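Local coordinates for protein putative TRAP PERIPLASMIC SOLUTE BINDING PROTEIN (Haemophilus influenzae, PDB 4PBQ) that binds L-gulonate and probably delivers it, as a periplasmic solute-binding protein, to a TRAP-type membrane transporter, at residues H40-E45 with E263-L268; T195-K200 with S215-V220. One frame throughout, in Å; residues are numbered along the deposited sequence.

Interaction 1: H40-E45 with E263-L268; sequences HIALQE and EKEWEL
Glu-265 faces two ways: its CB packs on the methyl of Ala-42, while its carboxylate atom OE1 is hydrogen-bonded to the backbone N of Met-143. With CG anti to the backbone N (chi1 -165°) and the chain bent at chi2 (-88°), the acid turns away from 40-45 toward strand 136-151, where Met-143 N meets it, leaving the CB of Glu-265 3.9 Å from the CB of Ala-42. Within the two segments the backbones are nearest here, the CA of Ala-42 lying 5.6 Å from the CA of Glu-265, an approach that the small alanine permits.

A second apolar pair lies one residue back on 40-45 and three residues on along 263-268. CD2 of Leu-268 reaches CG2 of Ile-41 at 3.8 Å and its CB at 4.0 Å, the two side chains crossing at about a right angle.

Trp-266 NE1 is bonded to Tyr-141 O, so the directional bonds of Glu-265 and Trp-266 both hold helix 248-281 to strand 136-151. Across the contact, by contrast, the evidence is carbon against carbon, with just 162 Å² buried, which implies that close apolar packing, with polar ends bonded to other partners, joins 40-45 to 263-268.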
loop_
_atom_site.group_PDB
_atom_site.type_symbol
_atom_site.label_atom_id
_atom_site.label_comp_id
_atom_site.label_asym_id
_atom_site.label_seq_id
_atom_site.Cartn_x
_atom_site.Cartn_y
_atom_site.Cartn_z
ATOM N N HIS A 40 -9.682 -8.001 -0.094
ATOM C CA HIS A 40 -10.296 -9.010 -0.937
ATOM C C HIS A 40 -11.699 -9.302 -0.456
ATOM O O HIS A 40 -12.612 -9.407 -1.259
ATOM C CB HIS A 40 -9.521 -10.322 -0.942
ATOM C CG HIS A 40 -10.004 -11.277 -1.988
ATOM N ND1 HIS A 40 -9.596 -11.210 -3.296
ATOM C CD2 HIS A 40 -10.883 -12.302 -1.932
ATOM C CE1 HIS A 40 -10.204 -12.141 -4.009
ATOM N NE2 HIS A 40 -10.992 -12.819 -3.200
ATOM N N ILE A 41 -11.842 -9.445 0.857
ATOM C CA ILE A 41 -13.138 -9.735 1.464
ATOM C C ILE A 41 -14.121 -8.623 1.132
ATOM O O ILE A 41 -15.251 -8.888 0.731
ATOM C CB ILE A 41 -12.994 -9.901 2.994
ATOM C CG1 ILE A 41 -12.219 -11.192 3.312
ATOM C CG2 ILE A 41 -14.337 -9.993 3.661
ATOM C CD1 ILE A 41 -11.753 -11.298 4.749
ATOM N N ALA A 42 -13.682 -7.377 1.286
ATOM C CA ALA A 42 -14.532 -6.229 0.961
ATOM C C ALA A 42 -14.843 -6.106 -0.540
ATOM O O ALA A 42 -15.948 -5.706 -0.911
ATOM C CB ALA A 42 -13.915 -4.933 1.515
ATOM N N LEU A 43 -13.885 -6.455 -1.397
ATOM C CA LEU A 43 -14.132 -6.514 -2.834
ATOM C C LEU A 43 -15.231 -7.524 -3.129
ATOM O O LEU A 43 -16.137 -7.260 -3.922
ATOM C CB LEU A 43 -12.873 -6.935 -3.583
ATOM C CG LEU A 43 -11.836 -5.877 -3.896
ATOM C CD1 LEU A 43 -10.670 -6.543 -4.582
ATOM C CD2 LEU A 43 -12.388 -4.738 -4.754
ATOM N N GLN A 44 -15.145 -8.693 -2.503
ATOM C CA GLN A 44 -16.151 -9.744 -2.719
ATOM C C GLN A 44 -17.547 -9.343 -2.279
ATOM O O GLN A 44 -18.523 -9.567 -3.004
ATOM C CB GLN A 44 -15.789 -11.019 -1.954
ATOM C CG GLN A 44 -14.567 -11.769 -2.385
ATOM C CD GLN A 44 -14.300 -12.989 -1.478
ATOM O OE1 GLN A 44 -14.123 -12.866 -0.245
ATOM N NE2 GLN A 44 -14.265 -14.165 -2.087
ATOM N N GLU A 45 -17.650 -8.780 -1.088
ATOM C CA GLU A 45 -18.956 -8.583 -0.466
ATOM C C GLU A 45 -19.622 -7.277 -0.881
ATOM O O GLU A 45 -20.859 -7.190 -0.890
ATOM C CB GLU A 45 -18.820 -8.632 1.049
ATOM C CG GLU A 45 -18.497 -10.003 1.570
ATOM C CD GLU A 45 -19.425 -11.066 1.006
ATOM O OE1 GLU A 45 -20.674 -10.839 1.019
ATOM O OE2 GLU A 45 -18.894 -12.105 0.526
ATOM N N GLU A 263 -15.545 2.363 2.805
ATOM C CA GLU A 263 -15.969 2.450 4.197
ATOM C C GLU A 263 -15.762 1.110 4.884
ATOM O O GLU A 263 -15.236 1.044 5.989
ATOM C CB GLU A 263 -17.451 2.838 4.302
ATOM C CG GLU A 263 -18.048 2.639 5.694
ATOM C CD GLU A 263 -19.585 2.576 5.697
ATOM O OE1 GLU A 263 -20.206 2.910 4.659
ATOM O OE2 GLU A 263 -20.162 2.171 6.736
ATOM N N LYS A 264 -16.198 0.040 4.230
ATOM C CA LYS A 264 -16.162 -1.280 4.848
ATOM C C LYS A 264 -14.736 -1.815 4.956
ATOM O O LYS A 264 -14.399 -2.520 5.936
ATOM C CB LYS A 264 -17.034 -2.269 4.058
ATOM C CG LYS A 264 -18.517 -1.909 4.116
ATOM C CD LYS A 264 -19.088 -2.121 5.512
ATOM C CE LYS A 264 -20.598 -2.112 5.484
ATOM N NZ LYS A 264 -21.174 -1.349 6.613
ATOM N N GLU A 265 -13.902 -1.495 3.967
ATOM C CA GLU A 265 -12.532 -1.981 3.962
ATOM C C GLU A 265 -11.685 -1.312 5.057
ATOM O O GLU A 265 -10.916 -1.982 5.718
ATOM C CB GLU A 265 -11.842 -1.802 2.614
ATOM C CG GLU A 265 -10.542 -2.640 2.479
ATOM C CD GLU A 265 -9.283 -1.944 2.974
ATOM O OE1 GLU A 265 -9.339 -0.717 3.162
ATOM O OE2 GLU A 265 -8.239 -2.632 3.161
ATOM N N TRP A 266 -11.830 -0.005 5.228
ATOM C CA TRP A 266 -11.140 0.685 6.331
ATOM C C TRP A 266 -11.531 0.067 7.666
ATOM O O TRP A 266 -10.679 -0.271 8.458
ATOM C CB TRP A 266 -11.417 2.188 6.336
ATOM C CG TRP A 266 -10.511 2.928 5.403
ATOM C CD1 TRP A 266 -10.768 3.257 4.098
ATOM C CD2 TRP A 266 -9.171 3.414 5.682
ATOM N NE1 TRP A 266 -9.672 3.900 3.541
ATOM C CE2 TRP A 266 -8.698 4.031 4.497
ATOM C CE3 TRP A 266 -8.340 3.404 6.820
ATOM C CZ2 TRP A 266 -7.426 4.603 4.409
ATOM C CZ3 TRP A 266 -7.083 3.978 6.728
ATOM C CH2 TRP A 266 -6.648 4.580 5.531
ATOM N N GLU A 267 -12.835 -0.075 7.896
ATOM C CA GLU A 267 -13.339 -0.671 9.125
ATOM C C GLU A 267 -12.783 -2.076 9.357
ATOM O O GLU A 267 -12.290 -2.397 10.457
ATOM C CB GLU A 267 -14.875 -0.693 9.074
ATOM C CG GLU A 267 -15.554 -1.327 10.271
ATOM C CD GLU A 267 -17.071 -1.201 10.218
ATOM O OE1 GLU A 267 -17.692 -1.679 9.244
ATOM O OE2 GLU A 267 -17.637 -0.613 11.159
ATOM N N LEU A 268 -12.873 -2.925 8.340
ATOM C CA LEU A 268 -12.406 -4.294 8.449
ATOM C C LEU A 268 -10.880 -4.370 8.608
ATOM O O LEU A 268 -10.352 -5.193 9.367
ATOM C CB LEU A 268 -12.854 -5.090 7.215
ATOM C CG LEU A 268 -12.498 -6.575 7.285
ATOM C CD1 LEU A 268 -13.127 -7.241 8.500
ATOM C CD2 LEU A 268 -12.941 -7.311 6.017
#

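Interaction 2: T195-K200 with S215-V220; sequences TALEQK and SGLYEV
Leu-197 reaches toward 215-220 from the last turn of helix 193-198. Its CB already points toward 215-220 but stays back, 5.1 Å from CG2 of Val-220, and CG comes no nearer; CG, anti to the carbonyl carbon (chi1 -78°), sets CD1 against both partners. The tip makes the contact through this one methyl. CD1 of Leu-197 lies 3.9 Å from CD2 of Leu-217 and is equally far, 3.9 Å, from CG2 of Val-220. Because these two partners, Leu-217 CD2 and Val-220 CG2, are themselves 4.3 Å apart, the three methyls form a nearly equilateral triangle. The leucine side chains cross at about a right angle, and CD2 of Leu-197 stays 5.7 Å from CG2 of Val-220 and takes no part in this contact.

Both backbones are shaped close by. After the helix, Lys-200 takes a positive phi (61°) and its N bonds to O of Leu-197, part of a Schellman motif; in the same turn NE2 of Gln-199 donates to OG1 of Thr-195 at 2.9 Å. On the partner side, N of Leu-217 donates to OG of Ser-215 at 3.0 Å with an N-H...O angle of 160°, and that OG is also bonded to O of Leu-211.

Leu-217 further packs on Val-193 and Phe-194, and its side chain is about 8 Å from the bound L-gulonate, though it is not itself among the pocket residues. The last turn of helix 193-198, closed by a Schellman motif, is thus joined to the ST turn and 3-10 connection between helix 209-214 and strand 223-225.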
loop_
_atom_site.group_PDB
_atom_site.type_symbol
_atom_site.label_atom_id
_atom_site.label_comp_id
_atom_site.label_asym_id
_atom_site.label_seq_id
_atom_site.Cartn_x
_atom_site.Cartn_y
_atom_site.Cartn_z
ATOM N N THR A 195 12.565 -16.373 -1.264
ATOM C CA THR A 195 13.764 -17.030 -1.757
ATOM C C THR A 195 15.012 -16.224 -1.414
ATOM O O THR A 195 16.045 -16.802 -1.112
ATOM C CB THR A 195 13.688 -17.390 -3.258
ATOM O OG1 THR A 195 14.765 -18.277 -3.567
ATOM C CG2 THR A 195 13.747 -16.132 -4.153
ATOM N N ALA A 196 14.903 -14.896 -1.403
ATOM C CA ALA A 196 16.021 -14.061 -0.952
ATOM C C ALA A 196 16.397 -14.302 0.506
ATOM O O ALA A 196 17.590 -14.304 0.860
ATOM C CB ALA A 196 15.738 -12.594 -1.186
ATOM N N LEU A 197 15.401 -14.492 1.357
ATOM C CA LEU A 197 15.661 -14.863 2.737
ATOM C C LEU A 197 16.311 -16.235 2.825
ATOM O O LEU A 197 17.308 -16.413 3.529
ATOM C CB LEU A 197 14.364 -14.847 3.563
ATOM C CG LEU A 197 13.879 -13.464 3.983
ATOM C CD1 LEU A 197 12.441 -13.514 4.455
ATOM C CD2 LEU A 197 14.763 -12.902 5.086
ATOM N N GLU A 198 15.748 -17.197 2.104
ATOM C CA GLU A 198 16.215 -18.573 2.158
ATOM C C GLU A 198 17.665 -18.673 1.701
ATOM O O GLU A 198 18.454 -19.480 2.242
ATOM C CB GLU A 198 15.292 -19.464 1.319
ATOM C CG GLU A 198 15.412 -20.950 1.589
ATOM C CD GLU A 198 16.588 -21.590 0.889
ATOM O OE1 GLU A 198 17.064 -21.023 -0.125
ATOM O OE2 GLU A 198 17.034 -22.669 1.353
ATOM N N GLN A 199 18.027 -17.835 0.734
ATOM C CA GLN A 199 19.385 -17.773 0.190
ATOM C C GLN A 199 20.333 -16.895 1.003
ATOM O O GLN A 199 21.480 -16.754 0.624
ATOM C CB GLN A 199 19.375 -17.249 -1.244
ATOM C CG GLN A 199 18.846 -18.212 -2.287
ATOM C CD GLN A 199 18.696 -17.533 -3.653
ATOM O OE1 GLN A 199 19.680 -17.267 -4.339
ATOM N NE2 GLN A 199 17.458 -17.246 -4.042
ATOM N N LYS A 200 19.842 -16.300 2.094
ATOM C CA LYS A 200 20.638 -15.401 2.952
ATOM C C LYS A 200 21.159 -14.162 2.231
ATOM O O LYS A 200 22.240 -13.652 2.548
ATOM C CB LYS A 200 21.810 -16.149 3.598
ATOM C CG LYS A 200 21.421 -17.353 4.413
ATOM C CD LYS A 200 22.666 -17.964 5.083
ATOM C CE LYS A 200 22.302 -19.002 6.097
ATOM N NZ LYS A 200 21.784 -20.248 5.469
ATOM N N SER A 215 1.038 -13.533 4.153
ATOM C CA SER A 215 2.061 -14.074 3.255
ATOM C C SER A 215 2.814 -15.271 3.828
ATOM O O SER A 215 3.496 -15.989 3.081
ATOM C CB SER A 215 3.098 -13.002 2.945
ATOM O OG SER A 215 3.808 -12.686 4.138
ATOM N N GLY A 216 2.702 -15.479 5.140
ATOM C CA GLY A 216 3.500 -16.477 5.830
ATOM C C GLY A 216 4.930 -16.012 6.121
ATOM O O GLY A 216 5.735 -16.787 6.632
ATOM N N LEU A 217 5.253 -14.760 5.805
ATOM C CA LEU A 217 6.604 -14.249 6.114
ATOM C C LEU A 217 6.929 -14.347 7.601
ATOM O O LEU A 217 8.097 -14.508 7.974
ATOM C CB LEU A 217 6.785 -12.803 5.629
ATOM C CG LEU A 217 7.140 -12.692 4.151
ATOM C CD1 LEU A 217 6.977 -11.236 3.672
ATOM C CD2 LEU A 217 8.557 -13.192 3.892
ATOM N N TYR A 218 5.917 -14.285 8.473
ATOM C CA TYR A 218 6.168 -14.367 9.913
ATOM C C TYR A 218 6.864 -15.682 10.331
ATOM O O TYR A 218 7.553 -15.745 11.354
ATOM C CB TYR A 218 4.858 -14.180 10.699
ATOM C CG TYR A 218 3.892 -15.355 10.619
ATOM C CD1 TYR A 218 3.048 -15.529 9.523
ATOM C CD2 TYR A 218 3.807 -16.280 11.662
ATOM C CE1 TYR A 218 2.172 -16.596 9.466
ATOM C CE2 TYR A 218 2.942 -17.342 11.606
ATOM C CZ TYR A 218 2.133 -17.502 10.513
ATOM O OH TYR A 218 1.273 -18.567 10.472
ATOM N N GLU A 219 6.693 -16.729 9.520
ATOM C CA GLU A 219 7.241 -18.030 9.858
ATOM C C GLU A 219 8.757 -18.083 9.654
ATOM O O GLU A 219 9.417 -18.963 10.184
ATOM C CB GLU A 219 6.562 -19.105 9.022
ATOM C CG GLU A 219 5.095 -19.290 9.373
ATOM C CD GLU A 219 4.491 -20.491 8.673
ATOM O OE1 GLU A 219 4.772 -20.688 7.476
ATOM O OE2 GLU A 219 3.759 -21.247 9.333
ATOM N N VAL A 220 9.284 -17.138 8.886
ATOM C CA VAL A 220 10.717 -17.087 8.596
ATOM C C VAL A 220 11.346 -15.764 9.030
ATOM O O VAL A 220 12.438 -15.411 8.587
ATOM C CB VAL A 220 11.013 -17.333 7.093
ATOM C CG1 VAL A 220 10.657 -18.777 6.696
ATOM C CG2 VAL A 220 10.283 -16.321 6.199
#

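How the interactions relate
From the N terminus, strand 25-30 leads into helix 38-54, where residues 40-45 meet a partner more than two hundred residues later. The chain then builds much of the protein, including strand 136-151, before reaching 195-200. Interaction 2 closes a short loop there, across strand 204-208 and helix 209-214, and lies wholly within the long loop that interaction 1 closes when helix 248-281 arrives. The two contacts do not touch: their centres are 28 Å apart and their nearest atoms about 12 Å. Interaction 1 ties the N-terminal helix to the long helix, whereas interaction 2 joins the end of helix 193-198 to the connection that follows helix 209-214, near the L-gulonate site.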